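Local coordinates for protein 3-hydroxyacyl-CoA dehydrogenase (PDB 4O5O) that probably oxidises 3-hydroxyacyl-CoA thioesters to 3-ketoacyl-CoA with a nicotinamide adenine dinucleotide cofactor, as a member of the short-chain dehydrogenase family, at residues V150-A155 / M195-G200. Residues are numbered along the deposited sequence; the frame is centred on the assembly and turned at random.
Sequences VIINTA and MTIAPG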
# COMPACT_ATOMS: atom_id res chain seq x y z
N VAL B 150 19.63 -15.97 2.08
CA VAL B 150 18.31 -15.45 1.74
C VAL B 150 17.31 -15.94 2.78
O VAL B 150 17.30 -17.14 3.10
CB VAL B 150 17.86 -15.96 0.35
CG1 VAL B 150 16.55 -15.32 -0.05
CG2 VAL B 150 18.94 -15.69 -0.71
N ILE B 151 16.48 -15.03 3.30
CA ILE B 151 15.41 -15.34 4.24
C ILE B 151 14.10 -14.99 3.58
O ILE B 151 13.93 -13.85 3.12
CB ILE B 151 15.56 -14.55 5.55
CG1 ILE B 151 16.84 -15.02 6.25
CG2 ILE B 151 14.33 -14.75 6.45
CD1 ILE B 151 17.27 -14.17 7.42
N ILE B 152 13.19 -15.96 3.51
CA ILE B 152 11.89 -15.75 2.88
C ILE B 152 10.80 -16.10 3.87
O ILE B 152 10.76 -17.20 4.41
CB ILE B 152 11.73 -16.63 1.61
CG1 ILE B 152 12.81 -16.25 0.58
CG2 ILE B 152 10.33 -16.48 1.00
CD1 ILE B 152 13.02 -17.23 -0.52
N ASN B 153 9.96 -15.11 4.14
CA ASN B 153 8.87 -15.25 5.10
C ASN B 153 7.55 -15.36 4.38
O ASN B 153 7.42 -14.97 3.21
CB ASN B 153 8.85 -14.04 6.04
CG ASN B 153 10.14 -13.95 6.90
OD1 ASN B 153 10.73 -14.94 7.18
ND2 ASN B 153 10.47 -12.79 7.38
N THR B 154 6.55 -15.88 5.08
CA THR B 154 5.23 -16.04 4.51
C THR B 154 4.26 -15.14 5.28
O THR B 154 4.05 -15.32 6.47
CB THR B 154 4.77 -17.51 4.60
OG1 THR B 154 5.76 -18.34 3.97
CG2 THR B 154 3.43 -17.72 3.90
N ALA B 155 3.68 -14.16 4.58
CA ALA B 155 2.60 -13.36 5.12
C ALA B 155 1.30 -13.98 4.66
O ALA B 155 1.13 -15.20 4.81
CB ALA B 155 2.76 -11.90 4.74
N MET B 195 12.91 -11.35 2.04
CA MET B 195 11.72 -11.22 1.21
C MET B 195 10.54 -11.88 1.85
O MET B 195 10.70 -12.78 2.68
CB MET B 195 11.95 -11.90 -0.13
CG MET B 195 12.82 -11.10 -1.10
SD MET B 195 12.01 -9.66 -1.76
CE MET B 195 10.55 -10.38 -2.53
N THR B 196 9.36 -11.45 1.44
CA THR B 196 8.11 -12.03 1.94
C THR B 196 7.19 -12.34 0.80
O THR B 196 7.07 -11.57 -0.14
CB THR B 196 7.45 -11.05 2.93
OG1 THR B 196 8.33 -10.92 4.04
CG2 THR B 196 6.09 -11.54 3.42
N ILE B 197 6.55 -13.51 0.86
CA ILE B 197 5.48 -13.88 -0.06
C ILE B 197 4.17 -13.80 0.71
O ILE B 197 4.10 -14.30 1.85
CB ILE B 197 5.64 -15.30 -0.64
CG1 ILE B 197 6.95 -15.46 -1.42
CG2 ILE B 197 4.46 -15.70 -1.49
CD1 ILE B 197 7.37 -16.88 -1.76
N ALA B 198 3.15 -13.18 0.11
CA ALA B 198 1.81 -13.11 0.66
C ALA B 198 0.89 -14.01 -0.18
O ALA B 198 0.33 -13.56 -1.20
CB ALA B 198 1.32 -11.66 0.68
N PRO B 199 0.75 -15.28 0.24
CA PRO B 199 -0.12 -16.14 -0.55
C PRO B 199 -1.60 -15.81 -0.45
O PRO B 199 -2.07 -15.37 0.60
CB PRO B 199 0.14 -17.54 0.03
CG PRO B 199 1.29 -17.43 0.94
CD PRO B 199 1.37 -15.99 1.36
N GLY B 200 -2.33 -16.08 -1.54
CA GLY B 200 -3.77 -16.14 -1.51
C GLY B 200 -4.25 -17.47 -1.00
O GLY B 200 -3.69 -18.00 -0.04
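The carbonyl oxygen of Met-195 is gripped twice by the neighbouring strand: Asn-153 N donates to it at 2.8 Å, while Ile-152 CA makes a CA-H...O contact at 3.2 Å. Asn-153 O repeats the scheme, taking the N-H of Ile-197 (2.9 Å to its N) and a CA-H...O contact from Thr-196. Bonds from Met-195 N to Ile-151 O and from Ala-155 N to Ile-197 O complete the ladder; the last bends most, 154° at the hydrogen, where the first strand ends. The successive pairs Ile-152/Met-195, Asn-153/Thr-196 and Thr-154/Ile-197 run in the same order along both strands, which makes the pairing parallel; the 25° between the strand directions is their twist.

On the face of Ile-152, Thr-154 and Ile-197, Ile-152 CG2 meets Ile-197 CD1 at 4.1 Å, the two side chains crossing at a slant, and helix 231-243 packs over both isoleucines. With OG1 of Thr-154 turned beside the backbone N (chi1 -55°), CG2 lies anti to that N, 3.7 Å from Pro-199 CG, the two groups nearly perpendicular. On the other face, Thr-196 CG2 touches Ala-155 CB at 3.6 Å, and Thr-196 OG1 lies 3.7 Å from Asn-153 CB. The polar ends bond beyond the pair: Thr-154 OG1 to Tyr-234 OH and Asn-93 O, Asn-153 OD1 to Asn-93 ND2 on the adjoining strand 90-93, and Thr-196 OG1 to Thr-180 OG1.

Lys-173 NZ reaches Thr-154 O, with a weak bond to Ala-155 O, anchoring the strand end to helix 167-187. That helix lies between the two parallel strands in sequence, making a beta-alpha-beta crossover in the central sheet of the Rossmann fold characteristic of short-chain dehydrogenases.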